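Local coordinates for protein (GYP1P) (Saccharomyces cerevisiae, PDB 1FKM) that activates Ypt/Rab GTPases, Ypt1 and Ypt7 in particular, by supplying an arginine finger and a glutamine finger in trans that speed GTP hydrolysis, at residues R243-G248 and A333-K338; V250-D255 and W363-I368; W254-S259 and M370-A375. All coordinates share one frame; numbering follows the deposited sequence.

All three contacts use helix 247-261 or the turn leading into it, and all lie away from the arginine and glutamine fingers. Interactions 2 and 3 join this helix to helix 365-382, share Trp254 and Asp255, and have centres about 8 Å apart; interaction 1 instead brings the preceding turn against helix 324-338. The touching residues of interactions 1 and 3 are all buried, and their contacts across the segments are apolar or nearly so: a ring pair in one, a forked leucine in the other. Interaction 2 reaches the surface at Glu365 and adds a salt bridge. Phe245 of interaction 1 packs on Met253 of interaction 2, with Phe245 CD2 3.7 Å from Met253 SE.

Interaction 1. Residues R243-G248 and A333-K338; sequences REFQMG and AAFLIK
Glu244 turns its carboxylate to Arg235, whose NE forms a salt bridge with OE2, while the aliphatic base of the same side chain meets Phe335. Both carboxylate oxygens have hydrogen-bond partners outside the two segments, so both are satisfied although the residue is buried, and the arginine probably balances the charge. Against the ring, Glu244 CB lies 4.3 Å from Phe335 CE2, a loose van der Waals approach at an oblique angle.

Most of the contact is carried by two phenylalanines reaching for each other from opposite directions. Phe245 CZ stands 3.4 Å from Phe335 CE1, and Phe245 CE1 is 3.7 Å from that same carbon. The ring centroids are 5.0 Å apart and the planes inclined at 51°, so the pair is neither a stack nor a T-shaped contact. Phe245 sets CE2 over one face of Phe335, while its CZ and CE1 make the closest approaches. Phe335 gets there because its CG is anti to the backbone N (chi1 -177°), which sends the ring off the helix toward residues 244 and 245. No hydrogen bond crosses between the segments.

Phe335 also meets Trp236 of helix 230-238 and Trp339 edge-to-face. Helix 324-338 in turn packs through Ala334 on Leu371, Glu374 and Trp378 of helix 365-382, so the turn before helix 247-261 is tied into the aromatic-rich helical packing of the Rab-GAP (TBC) domain.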
ATOM      1  N   ARG A 243       2.612   8.563   3.197  1.00 28.12           N
ATOM      2  CA  ARG A 243       3.514   9.576   3.719  1.00 31.61           C
ATOM      3  C   ARG A 243       2.865  10.450   4.785  1.00 30.78           C
ATOM      4  O   ARG A 243       3.494  11.376   5.295  1.00 31.27           O
ATOM      5  CB  ARG A 243       4.024  10.447   2.569  1.00 40.04           C
ATOM      6  CG  ARG A 243       4.650   9.642   1.439  1.00 46.26           C
ATOM      7  CD  ARG A 243       6.010   9.096   1.828  1.00 50.01           C
ATOM      8  NE  ARG A 243       7.031  10.137   1.777  1.00 56.09           N
ATOM      9  CZ  ARG A 243       7.436  10.726   0.657  1.00 58.97           C
ATOM     10  NH1 ARG A 243       6.910  10.372  -0.508  1.00 61.00           N
ATOM     11  NH2 ARG A 243       8.362  11.674   0.698  1.00 61.30           N
ATOM     12  N   GLU A 244       1.618  10.142   5.130  1.00 28.79           N
ATOM     13  CA  GLU A 244       0.887  10.919   6.127  1.00 28.25           C
ATOM     14  C   GLU A 244       0.642  10.150   7.423  1.00 26.68           C
ATOM     15  O   GLU A 244       0.052  10.690   8.360  1.00 26.22           O
ATOM     16  CB  GLU A 244      -0.474  11.354   5.574  1.00 33.87           C
ATOM     17  CG  GLU A 244      -0.487  11.725   4.099  1.00 38.39           C
ATOM     18  CD  GLU A 244       0.571  12.737   3.747  1.00 39.09           C
ATOM     19  OE1 GLU A 244       0.691  13.742   4.475  1.00 42.91           O
ATOM     20  OE2 GLU A 244       1.278  12.533   2.739  1.00 41.56           O
ATOM     21  N   PHE A 245       1.075   8.892   7.468  1.00 23.30           N
ATOM     22  CA  PHE A 245       0.869   8.053   8.648  1.00 22.67           C
ATOM     23  C   PHE A 245       2.092   7.209   8.973  1.00 23.57           C
ATOM     24  O   PHE A 245       2.995   7.067   8.150  1.00 23.45           O
ATOM     25  CB  PHE A 245      -0.301   7.082   8.426  1.00 23.99           C
ATOM     26  CG  PHE A 245      -1.624   7.745   8.193  1.00 22.16           C
ATOM     27  CD1 PHE A 245      -2.338   8.289   9.256  1.00 23.25           C
ATOM     28  CD2 PHE A 245      -2.177   7.793   6.921  1.00 24.13           C
ATOM     29  CE1 PHE A 245      -3.592   8.874   9.057  1.00 23.47           C
ATOM     30  CE2 PHE A 245      -3.426   8.372   6.709  1.00 25.20           C
ATOM     31  CZ  PHE A 245      -4.137   8.914   7.782  1.00 24.68           C
ATOM     32  N   GLN A 246       2.102   6.645  10.181  1.00 23.47           N
ATOM     33  CA  GLN A 246       3.177   5.760  10.612  1.00 25.39           C
ATOM     34  C   GLN A 246       2.910   4.434   9.892  1.00 23.53           C
ATOM     35  O   GLN A 246       1.761   4.125   9.586  1.00 20.86           O
ATOM     36  CB  GLN A 246       3.111   5.533  12.125  1.00 30.83           C
ATOM     37  CG  GLN A 246       3.343   6.787  12.957  1.00 35.49           C
ATOM     38  CD  GLN A 246       4.695   7.407  12.687  1.00 37.75           C
ATOM     39  OE1 GLN A 246       5.727   6.748  12.809  1.00 39.19           O
ATOM     40  NE2 GLN A 246       4.699   8.681  12.313  1.00 38.62           N
HETATM   41  N   MSE A 247       3.953   3.652   9.629  1.00 24.72           N
HETATM   42  CA  MSE A 247       3.773   2.373   8.935  1.00 24.86           C
HETATM   43  C   MSE A 247       2.768   1.431   9.591  1.00 23.55           C
HETATM   44  O   MSE A 247       2.043   0.723   8.901  1.00 23.38           O
HETATM   45  CB  MSE A 247       5.114   1.652   8.777  1.00 27.48           C
HETATM   46  CG  MSE A 247       5.646   1.700   7.358  1.00 36.31           C
HETATM   47 SE   MSE A 247       4.602   0.639   6.101  1.00 31.49          SE
HETATM   48  CE  MSE A 247       6.075  -0.270   5.233  1.00 35.78           C
ATOM     49  N   GLY A 248       2.736   1.400  10.918  1.00 23.52           N
ATOM     50  CA  GLY A 248       1.786   0.533  11.595  1.00 23.13           C
ATOM     51  C   GLY A 248       0.364   0.916  11.225  1.00 23.96           C
ATOM     52  O   GLY A 248      -0.511   0.062  11.044  1.00 24.08           O
ATOM     53  N   ALA A 333     -11.010  12.610   1.698  1.00 20.37           N
ATOM     54  CA  ALA A 333     -11.966  13.663   2.031  1.00 21.06           C
ATOM     55  C   ALA A 333     -12.262  13.650   3.535  1.00 22.20           C
ATOM     56  O   ALA A 333     -12.269  14.699   4.181  1.00 21.73           O
ATOM     57  CB  ALA A 333     -13.260  13.470   1.232  1.00 21.54           C
ATOM     58  N   ALA A 334     -12.498  12.466   4.093  1.00 21.84           N
ATOM     59  CA  ALA A 334     -12.790  12.350   5.520  1.00 21.66           C
ATOM     60  C   ALA A 334     -11.582  12.768   6.358  1.00 21.58           C
ATOM     61  O   ALA A 334     -11.732  13.377   7.421  1.00 22.05           O
ATOM     62  CB  ALA A 334     -13.204  10.916   5.861  1.00 22.49           C
ATOM     63  N   PHE A 335     -10.386  12.442   5.870  1.00 20.68           N
ATOM     64  CA  PHE A 335      -9.140  12.783   6.552  1.00 21.49           C
ATOM     65  C   PHE A 335      -9.013  14.304   6.616  1.00 23.09           C
ATOM     66  O   PHE A 335      -8.790  14.879   7.688  1.00 25.27           O
ATOM     67  CB  PHE A 335      -7.949  12.189   5.783  1.00 20.71           C
ATOM     68  CG  PHE A 335      -6.609  12.421   6.440  1.00 20.32           C
ATOM     69  CD1 PHE A 335      -6.371  12.002   7.747  1.00 22.78           C
ATOM     70  CD2 PHE A 335      -5.568  13.008   5.729  1.00 20.55           C
ATOM     71  CE1 PHE A 335      -5.108  12.161   8.334  1.00 20.17           C
ATOM     72  CE2 PHE A 335      -4.304  13.169   6.309  1.00 24.12           C
ATOM     73  CZ  PHE A 335      -4.079  12.742   7.611  1.00 23.43           C
ATOM     74  N   LEU A 336      -9.164  14.946   5.460  1.00 21.68           N
ATOM     75  CA  LEU A 336      -9.073  16.398   5.368  1.00 22.79           C
ATOM     76  C   LEU A 336     -10.122  17.095   6.224  1.00 24.89           C
ATOM     77  O   LEU A 336      -9.796  17.994   6.997  1.00 25.21           O
ATOM     78  CB  LEU A 336      -9.242  16.849   3.915  1.00 23.89           C
ATOM     79  CG  LEU A 336      -9.195  18.365   3.666  1.00 23.61           C
ATOM     80  CD1 LEU A 336      -7.832  18.926   4.095  1.00 21.69           C
ATOM     81  CD2 LEU A 336      -9.441  18.640   2.194  1.00 23.16           C
ATOM     82  N   ILE A 337     -11.379  16.685   6.073  1.00 25.05           N
ATOM     83  CA  ILE A 337     -12.477  17.298   6.812  1.00 27.54           C
ATOM     84  C   ILE A 337     -12.275  17.234   8.322  1.00 27.95           C
ATOM     85  O   ILE A 337     -12.780  18.082   9.058  1.00 27.54           O
ATOM     86  CB  ILE A 337     -13.832  16.642   6.440  1.00 41.28           C
ATOM     87  CG1 ILE A 337     -14.117  16.851   4.949  1.00 43.79           C
ATOM     88  CG2 ILE A 337     -14.961  17.243   7.268  1.00 43.15           C
ATOM     89  CD1 ILE A 337     -14.123  18.296   4.510  1.00 43.85           C
ATOM     90  N   LYS A 338     -11.532  16.237   8.784  1.00 28.58           N
ATOM     91  CA  LYS A 338     -11.279  16.104  10.210  1.00 32.02           C
ATOM     92  C   LYS A 338     -10.539  17.337  10.733  1.00 31.98           C
ATOM     93  O   LYS A 338     -10.716  17.732  11.888  1.00 31.73           O
ATOM     94  CB  LYS A 338     -10.449  14.850  10.488  1.00 42.15           C
ATOM     95  CG  LYS A 338     -10.111  14.648  11.955  1.00 47.91           C
ATOM     96  CD  LYS A 338      -9.352  13.352  12.178  1.00 52.57           C
ATOM     97  CE  LYS A 338      -8.967  13.181  13.644  1.00 57.14           C
ATOM     98  NZ  LYS A 338     -10.159  13.167  14.538  1.00 59.50           N
TER

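Interaction 2. Residues V250-D255 and W363-I368; sequences VIRMWD and WTETDI
Arg252 meets Glu365 through a salt bridge that uses NE as well as one terminal nitrogen. Its NE lies 2.9 Å from Glu365 OE1 and 3.1 Å from Glu365 OE2, and its NH2 is 3.1 Å from that same OE2. With N-H...O angles all below 130°, each of the three bonds is weak, and the attraction is probably more electrostatic than directional. The carboxylate comes to the guanidinium edge, near its plane, and the two flat groups are inclined by only 21°. Both chains bend at chi2, and they cross at about a right angle. The NH1 has its own partner, Thr256 OG1, one turn further on. Replacing Arg252 by an alanine is likely to leave the Glu365 carboxylate without this charge mate and Thr256 OG1 without its bond from NH1.

Next, Met253, a selenomethionine, crosses Ile368 with its CG 3.6 Å from Ile368 CG2. Ile368 has a second conformer, so this touch is doubtful in detail. Asp255 turns instead to Arg39, Trp43 NE1 and Ile34 N. Thr364 occupies the N-cap position, and its N donates to Asp367 OD2 at 2.8 Å, tying down the start of its helix.

Helix 247-261 faces helix 365-382 in a helix-helix contact of the Rab-GAP (TBC) domain, a buried apolar pair beside a salt bridge at the exposed edge, while Ile251 rests on helices 39-46 and 133-145.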
ATOM      1  N   VAL A 250      -0.482   2.490   8.436  1.00 18.44           N
ATOM      2  CA  VAL A 250      -0.645   2.183   7.015  1.00 18.91           C
ATOM      3  C   VAL A 250      -1.015   0.705   6.840  1.00 17.87           C
ATOM      4  O   VAL A 250      -1.938   0.374   6.099  1.00 18.60           O
ATOM      5  CB  VAL A 250       0.656   2.488   6.229  1.00 23.55           C
ATOM      6  CG1 VAL A 250       0.552   1.951   4.805  1.00 23.42           C
ATOM      7  CG2 VAL A 250       0.902   4.000   6.199  1.00 25.67           C
ATOM      8  N   ILE A 251      -0.296  -0.176   7.534  1.00 19.71           N
ATOM      9  CA  ILE A 251      -0.565  -1.610   7.454  1.00 19.49           C
ATOM     10  C   ILE A 251      -2.012  -1.921   7.830  1.00 18.89           C
ATOM     11  O   ILE A 251      -2.704  -2.660   7.126  1.00 17.08           O
ATOM     12  CB  ILE A 251       0.390  -2.413   8.380  1.00 27.25           C
ATOM     13  CG1 ILE A 251       1.844  -2.189   7.952  1.00 28.77           C
ATOM     14  CG2 ILE A 251       0.050  -3.896   8.333  1.00 27.96           C
ATOM     15  CD1 ILE A 251       2.116  -2.542   6.514  1.00 29.00           C
ATOM     16  N   ARG A 252      -2.472  -1.351   8.937  1.00 17.03           N
ATOM     17  CA  ARG A 252      -3.841  -1.571   9.387  1.00 16.89           C
ATOM     18  C   ARG A 252      -4.844  -1.052   8.362  1.00 17.73           C
ATOM     19  O   ARG A 252      -5.856  -1.696   8.092  1.00 17.86           O
ATOM     20  CB  ARG A 252      -4.072  -0.895  10.740  1.00 19.31           C
ATOM     21  CG  ARG A 252      -5.528  -0.889  11.186  1.00 20.32           C
ATOM     22  CD  ARG A 252      -6.106  -2.290  11.362  1.00 20.20           C
ATOM     23  NE  ARG A 252      -7.520  -2.200  11.721  1.00 21.68           N
ATOM     24  CZ  ARG A 252      -8.499  -1.969  10.854  1.00 23.11           C
ATOM     25  NH1 ARG A 252      -8.225  -1.821   9.562  1.00 23.81           N
ATOM     26  NH2 ARG A 252      -9.747  -1.842  11.281  1.00 25.28           N
HETATM   27  N   MSE A 253      -4.564   0.111   7.792  1.00 18.97           N
HETATM   28  CA  MSE A 253      -5.442   0.690   6.774  1.00 21.80           C
HETATM   29  C   MSE A 253      -5.577  -0.249   5.584  1.00 19.67           C
HETATM   30  O   MSE A 253      -6.668  -0.412   5.021  1.00 17.65           O
HETATM   31  CB  MSE A 253      -4.874   2.009   6.252  1.00 24.79           C
HETATM   32  CG  MSE A 253      -4.879   3.149   7.231  1.00 35.46           C
HETATM   33 SE   MSE A 253      -4.076   4.703   6.410  1.00 45.03          SE
HETATM   34  CE  MSE A 253      -5.315   4.923   4.941  1.00 32.60           C
ATOM     35  N   TRP A 254      -4.461  -0.846   5.182  1.00 18.69           N
ATOM     36  CA  TRP A 254      -4.486  -1.759   4.041  1.00 18.82           C
ATOM     37  C   TRP A 254      -5.354  -2.999   4.247  1.00 17.54           C
ATOM     38  O   TRP A 254      -5.849  -3.563   3.273  1.00 18.81           O
ATOM     39  CB  TRP A 254      -3.054  -2.129   3.629  1.00 20.62           C
ATOM     40  CG  TRP A 254      -2.413  -1.023   2.818  1.00 25.34           C
ATOM     41  CD1 TRP A 254      -2.600   0.323   2.981  1.00 28.62           C
ATOM     42  CD2 TRP A 254      -1.482  -1.166   1.736  1.00 27.56           C
ATOM     43  NE1 TRP A 254      -1.849   1.024   2.069  1.00 28.83           N
ATOM     44  CE2 TRP A 254      -1.151   0.136   1.294  1.00 28.72           C
ATOM     45  CE3 TRP A 254      -0.895  -2.267   1.097  1.00 28.02           C
ATOM     46  CZ2 TRP A 254      -0.257   0.367   0.239  1.00 30.92           C
ATOM     47  CZ3 TRP A 254      -0.005  -2.035   0.046  1.00 30.35           C
ATOM     48  CH2 TRP A 254       0.301  -0.727  -0.369  1.00 29.26           C
ATOM     49  N   ASP A 255      -5.553  -3.424   5.494  1.00 18.78           N
ATOM     50  CA  ASP A 255      -6.424  -4.580   5.746  1.00 18.57           C
ATOM     51  C   ASP A 255      -7.793  -4.211   5.174  1.00 17.96           C
ATOM     52  O   ASP A 255      -8.458  -5.017   4.514  1.00 17.88           O
ATOM     53  CB  ASP A 255      -6.640  -4.850   7.245  1.00 18.74           C
ATOM     54  CG  ASP A 255      -5.389  -5.291   7.977  1.00 20.09           C
ATOM     55  OD1 ASP A 255      -4.418  -5.754   7.345  1.00 19.20           O
ATOM     56  OD2 ASP A 255      -5.398  -5.183   9.226  1.00 19.30           O
ATOM     57  N   TRP A 363      -1.774   8.261  16.384  1.00 27.61           N
ATOM     58  CA  TRP A 363      -3.065   7.676  16.044  1.00 27.45           C
ATOM     59  C   TRP A 363      -3.098   6.211  16.459  1.00 28.62           C
ATOM     60  O   TRP A 363      -2.101   5.493  16.340  1.00 27.03           O
ATOM     61  CB  TRP A 363      -3.335   7.793  14.540  1.00 27.21           C
ATOM     62  CG  TRP A 363      -4.095   9.029  14.150  1.00 26.38           C
ATOM     63  CD1 TRP A 363      -4.001  10.265  14.720  1.00 26.17           C
ATOM     64  CD2 TRP A 363      -5.040   9.150  13.080  1.00 26.02           C
ATOM     65  NE1 TRP A 363      -4.827  11.151  14.071  1.00 27.02           N
ATOM     66  CE2 TRP A 363      -5.477  10.493  13.059  1.00 26.58           C
ATOM     67  CE3 TRP A 363      -5.560   8.253  12.134  1.00 26.10           C
ATOM     68  CZ2 TRP A 363      -6.410  10.966  12.130  1.00 25.77           C
ATOM     69  CZ3 TRP A 363      -6.489   8.722  11.209  1.00 26.23           C
ATOM     70  CH2 TRP A 363      -6.904  10.070  11.216  1.00 27.43           C
ATOM     71  N   THR A 364      -4.251   5.778  16.956  1.00 30.55           N
ATOM     72  CA  THR A 364      -4.431   4.398  17.389  1.00 32.53           C
ATOM     73  C   THR A 364      -5.404   3.672  16.471  1.00 32.72           C
ATOM     74  O   THR A 364      -5.895   4.235  15.490  1.00 30.07           O
ATOM     75  CB  THR A 364      -4.997   4.326  18.818  1.00 37.30           C
ATOM     76  OG1 THR A 364      -6.263   4.995  18.859  1.00 36.77           O
ATOM     77  CG2 THR A 364      -4.046   4.977  19.806  1.00 38.81           C
ATOM     78  N   GLU A 365      -5.678   2.416  16.811  1.00 33.39           N
ATOM     79  CA  GLU A 365      -6.606   1.585  16.060  1.00 34.51           C
ATOM     80  C   GLU A 365      -7.962   2.276  15.994  1.00 34.50           C
ATOM     81  O   GLU A 365      -8.646   2.237  14.967  1.00 33.66           O
ATOM     82  CB  GLU A 365      -6.746   0.224  16.750  1.00 45.02           C
ATOM     83  CG  GLU A 365      -7.916  -0.628  16.279  1.00 49.26           C
ATOM     84  CD  GLU A 365      -7.843  -0.973  14.808  1.00 52.14           C
ATOM     85  OE1 GLU A 365      -6.762  -1.394  14.348  1.00 54.01           O
ATOM     86  OE2 GLU A 365      -8.872  -0.832  14.110  1.00 54.88           O
ATOM     87  N   THR A 366      -8.343   2.918  17.094  1.00 31.63           N
ATOM     88  CA  THR A 366      -9.625   3.611  17.169  1.00 32.00           C
ATOM     89  C   THR A 366      -9.714   4.765  16.175  1.00 30.58           C
ATOM     90  O   THR A 366     -10.736   4.952  15.510  1.00 30.27           O
ATOM     91  CB  THR A 366      -9.867   4.167  18.585  1.00 42.14           C
ATOM     92  OG1 THR A 366      -9.693   3.118  19.546  1.00 45.68           O
ATOM     93  CG2 THR A 366     -11.275   4.721  18.703  1.00 40.50           C
ATOM     94  N   ASP A 367      -8.640   5.538  16.084  1.00 29.22           N
ATOM     95  CA  ASP A 367      -8.581   6.681  15.178  1.00 27.87           C
ATOM     96  C   ASP A 367      -8.680   6.262  13.709  1.00 26.76           C
ATOM     97  O   ASP A 367      -9.415   6.871  12.929  1.00 25.57           O
ATOM     98  CB  ASP A 367      -7.270   7.445  15.395  1.00 34.29           C
ATOM     99  CG  ASP A 367      -7.108   7.941  16.825  1.00 36.00           C
ATOM    100  OD1 ASP A 367      -8.108   8.385  17.426  1.00 37.80           O
ATOM    101  OD2 ASP A 367      -5.973   7.893  17.346  1.00 36.68           O
ATOM    102  N   ILE A 368      -7.939   5.218  13.352  0.50 24.46           N
ATOM    103  CA  ILE A 368      -7.912   4.706  11.983  0.50 24.67           C
ATOM    104  C   ILE A 368      -9.249   4.079  11.603  0.50 23.47           C
ATOM    105  O   ILE A 368      -9.765   4.294  10.505  0.50 21.73           O
ATOM    106  CB  ILE A 368      -6.826   3.624  11.825  0.50 39.68           C
ATOM    107  CG1 ILE A 368      -5.517   4.107  12.444  0.50 40.56           C
ATOM    108  CG2 ILE A 368      -6.625   3.297  10.356  0.50 39.74           C
ATOM    109  CD1 ILE A 368      -4.499   3.011  12.625  0.50 41.70           C
TER

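Interaction 3. Residues W254-S259 and M370-A375; sequences WDTYLS and MLLSEA
This is buried helix-helix packing within the all-helical Rab-GAP (TBC) fold, joining helix 247-261 to helix 365-382. The backbones come nearest at Thr256 and Leu372, whose CA atoms are 7.7 Å apart, and these two side chains both point across the gap and meet tip to tip.

Leu372 works as a fork. Its CD1 touches the threonine, 3.4 Å from Thr256 OG1 and 3.7 Å from Thr256 CB, while its CD2 turns to the tyrosine and lies 3.9 Å from Tyr257 CE1. The second branch arrives at the ring edge, near the ring plane, with the leucine and tyrosine chains crossing at about a right angle. With CG anti to the carbonyl carbon (chi1 -66°) the branch point is aimed across at helix 247-261, and chi2 of 167° sets CD1 toward Thr256 and CD2 toward Tyr257. No hydrogen bond spans the two segments.

The polar ends are served elsewhere. Thr256 OG1 is gripped by two partners, Trp31 O and Arg252 NH1, so the Leu372 methyl packs on an oxygen already satisfied. Tyr257 OH pairs with His328 ND1 and its ring meets Phe327 edge-to-face, both on helix 324-338.

Further along helix 247-261, Ser259 OG bonds back to Asp255 O at 2.7 Å, and that oxygen also takes Ser259 N at 3.1 Å, the two donors lying on opposite faces of the carbonyl plane.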
ATOM      1  N   TRP A 254      -4.461  -0.846   5.182  1.00 18.69           N
ATOM      2  CA  TRP A 254      -4.486  -1.759   4.041  1.00 18.82           C
ATOM      3  C   TRP A 254      -5.354  -2.999   4.247  1.00 17.54           C
ATOM      4  O   TRP A 254      -5.849  -3.563   3.273  1.00 18.81           O
ATOM      5  CB  TRP A 254      -3.054  -2.129   3.629  1.00 20.62           C
ATOM      6  CG  TRP A 254      -2.413  -1.023   2.818  1.00 25.34           C
ATOM      7  CD1 TRP A 254      -2.600   0.323   2.981  1.00 28.62           C
ATOM      8  CD2 TRP A 254      -1.482  -1.166   1.736  1.00 27.56           C
ATOM      9  NE1 TRP A 254      -1.849   1.024   2.069  1.00 28.83           N
ATOM     10  CE2 TRP A 254      -1.151   0.136   1.294  1.00 28.72           C
ATOM     11  CE3 TRP A 254      -0.895  -2.267   1.097  1.00 28.02           C
ATOM     12  CZ2 TRP A 254      -0.257   0.367   0.239  1.00 30.92           C
ATOM     13  CZ3 TRP A 254      -0.005  -2.035   0.046  1.00 30.35           C
ATOM     14  CH2 TRP A 254       0.301  -0.727  -0.369  1.00 29.26           C
ATOM     15  N   ASP A 255      -5.553  -3.424   5.494  1.00 18.78           N
ATOM     16  CA  ASP A 255      -6.424  -4.580   5.746  1.00 18.57           C
ATOM     17  C   ASP A 255      -7.793  -4.211   5.174  1.00 17.96           C
ATOM     18  O   ASP A 255      -8.458  -5.017   4.514  1.00 17.88           O
ATOM     19  CB  ASP A 255      -6.640  -4.850   7.245  1.00 18.74           C
ATOM     20  CG  ASP A 255      -5.389  -5.291   7.977  1.00 20.09           C
ATOM     21  OD1 ASP A 255      -4.418  -5.754   7.345  1.00 19.20           O
ATOM     22  OD2 ASP A 255      -5.398  -5.183   9.226  1.00 19.30           O
ATOM     23  N   THR A 256      -8.212  -2.981   5.457  1.00 17.91           N
ATOM     24  CA  THR A 256      -9.505  -2.493   5.003  1.00 17.61           C
ATOM     25  C   THR A 256      -9.527  -2.170   3.515  1.00 18.04           C
ATOM     26  O   THR A 256     -10.501  -2.490   2.830  1.00 19.30           O
ATOM     27  CB  THR A 256      -9.951  -1.258   5.816  1.00 20.19           C
ATOM     28  OG1 THR A 256     -10.053  -1.621   7.197  1.00 19.22           O
ATOM     29  CG2 THR A 256     -11.319  -0.752   5.332  1.00 19.51           C
ATOM     30  N   TYR A 257      -8.469  -1.538   3.007  1.00 17.21           N
ATOM     31  CA  TYR A 257      -8.421  -1.239   1.584  1.00 18.50           C
ATOM     32  C   TYR A 257      -8.518  -2.528   0.771  1.00 19.18           C
ATOM     33  O   TYR A 257      -9.275  -2.600  -0.193  1.00 19.26           O
ATOM     34  CB  TYR A 257      -7.124  -0.517   1.221  1.00 21.29           C
ATOM     35  CG  TYR A 257      -7.201   0.987   1.338  1.00 25.63           C
ATOM     36  CD1 TYR A 257      -7.607   1.599   2.524  1.00 27.25           C
ATOM     37  CD2 TYR A 257      -6.827   1.804   0.270  1.00 29.41           C
ATOM     38  CE1 TYR A 257      -7.634   2.992   2.642  1.00 28.90           C
ATOM     39  CE2 TYR A 257      -6.849   3.190   0.378  1.00 28.94           C
ATOM     40  CZ  TYR A 257      -7.249   3.778   1.564  1.00 29.02           C
ATOM     41  OH  TYR A 257      -7.238   5.150   1.675  1.00 31.64           O
ATOM     42  N   LEU A 258      -7.755  -3.547   1.163  1.00 19.49           N
ATOM     43  CA  LEU A 258      -7.771  -4.819   0.440  1.00 20.46           C
ATOM     44  C   LEU A 258      -9.107  -5.553   0.582  1.00 21.39           C
ATOM     45  O   LEU A 258      -9.546  -6.236  -0.342  1.00 21.80           O
ATOM     46  CB  LEU A 258      -6.621  -5.722   0.922  1.00 20.34           C
ATOM     47  CG  LEU A 258      -5.198  -5.219   0.624  1.00 21.15           C
ATOM     48  CD1 LEU A 258      -4.173  -6.135   1.279  1.00 21.16           C
ATOM     49  CD2 LEU A 258      -4.969  -5.165  -0.875  1.00 22.79           C
ATOM     50  N   SER A 259      -9.750  -5.418   1.740  1.00 19.95           N
ATOM     51  CA  SER A 259     -11.041  -6.071   1.966  1.00 22.10           C
ATOM     52  C   SER A 259     -12.134  -5.363   1.173  1.00 24.14           C
ATOM     53  O   SER A 259     -12.999  -6.006   0.580  1.00 24.67           O
ATOM     54  CB  SER A 259     -11.422  -6.038   3.453  1.00 23.14           C
ATOM     55  OG  SER A 259     -10.490  -6.736   4.261  1.00 24.54           O
HETATM   56  N   MSE A 370     -12.115   4.742  12.824  1.00 26.25           N
HETATM   57  CA  MSE A 370     -13.128   5.792  12.714  1.00 28.46           C
HETATM   58  C   MSE A 370     -13.088   6.452  11.335  1.00 26.10           C
HETATM   59  O   MSE A 370     -14.129   6.700  10.721  1.00 24.94           O
HETATM   60  CB  MSE A 370     -12.907   6.856  13.794  1.00 38.62           C
HETATM   61  CG  MSE A 370     -13.997   7.918  13.861  1.00 50.50           C
HETATM   62 SE   MSE A 370     -13.731   9.173  15.321  1.00 69.80          SE
HETATM   63  CE  MSE A 370     -13.582   7.890  16.764  1.00 59.69           C
ATOM     64  N   LEU A 371     -11.881   6.738  10.856  1.00 21.71           N
ATOM     65  CA  LEU A 371     -11.698   7.365   9.548  1.00 19.88           C
ATOM     66  C   LEU A 371     -12.238   6.473   8.428  1.00 18.57           C
ATOM     67  O   LEU A 371     -12.994   6.919   7.562  1.00 18.05           O
ATOM     68  CB  LEU A 371     -10.209   7.646   9.306  1.00 22.09           C
ATOM     69  CG  LEU A 371      -9.799   8.174   7.926  1.00 22.18           C
ATOM     70  CD1 LEU A 371     -10.435   9.530   7.676  1.00 25.55           C
ATOM     71  CD2 LEU A 371      -8.286   8.290   7.854  1.00 22.77           C
ATOM     72  N   LEU A 372     -11.850   5.206   8.456  1.00 19.05           N
ATOM     73  CA  LEU A 372     -12.280   4.257   7.441  1.00 19.63           C
ATOM     74  C   LEU A 372     -13.796   4.072   7.444  1.00 20.89           C
ATOM     75  O   LEU A 372     -14.424   4.057   6.389  1.00 20.83           O
ATOM     76  CB  LEU A 372     -11.582   2.911   7.665  1.00 22.11           C
ATOM     77  CG  LEU A 372     -10.061   2.931   7.464  1.00 23.60           C
ATOM     78  CD1 LEU A 372      -9.446   1.642   8.012  1.00 23.70           C
ATOM     79  CD2 LEU A 372      -9.739   3.108   5.974  1.00 22.06           C
ATOM     80  N   SER A 373     -14.373   3.931   8.634  0.50 20.43           N
ATOM     81  CA  SER A 373     -15.817   3.753   8.768  0.50 21.55           C
ATOM     82  C   SER A 373     -16.561   4.947   8.173  0.50 22.02           C
ATOM     83  O   SER A 373     -17.567   4.786   7.478  0.50 22.88           O
ATOM     84  CB  SER A 373     -16.192   3.593  10.245  0.50 29.93           C
ATOM     85  OG  SER A 373     -17.590   3.421  10.398  0.50 32.24           O
ATOM     86  N   GLU A 374     -16.057   6.145   8.449  1.00 22.20           N
ATOM     87  CA  GLU A 374     -16.664   7.370   7.945  1.00 23.69           C
ATOM     88  C   GLU A 374     -16.581   7.412   6.418  1.00 22.85           C
ATOM     89  O   GLU A 374     -17.574   7.675   5.736  1.00 23.51           O
ATOM     90  CB  GLU A 374     -15.960   8.587   8.559  1.00 33.20           C
ATOM     91  CG  GLU A 374     -16.508   9.930   8.106  1.00 39.90           C
ATOM     92  CD  GLU A 374     -16.033  11.077   8.987  1.00 44.19           C
ATOM     93  OE1 GLU A 374     -14.810  11.184   9.216  1.00 47.72           O
ATOM     94  OE2 GLU A 374     -16.884  11.873   9.448  1.00 45.96           O
ATOM     95  N   ALA A 375     -15.399   7.141   5.877  1.00 19.12           N
ATOM     96  CA  ALA A 375     -15.226   7.139   4.428  1.00 17.88           C
ATOM     97  C   ALA A 375     -16.165   6.126   3.777  1.00 16.61           C
ATOM     98  O   ALA A 375     -16.667   6.352   2.673  1.00 15.99           O
ATOM     99  CB  ALA A 375     -13.768   6.807   4.064  1.00 20.95           C
TER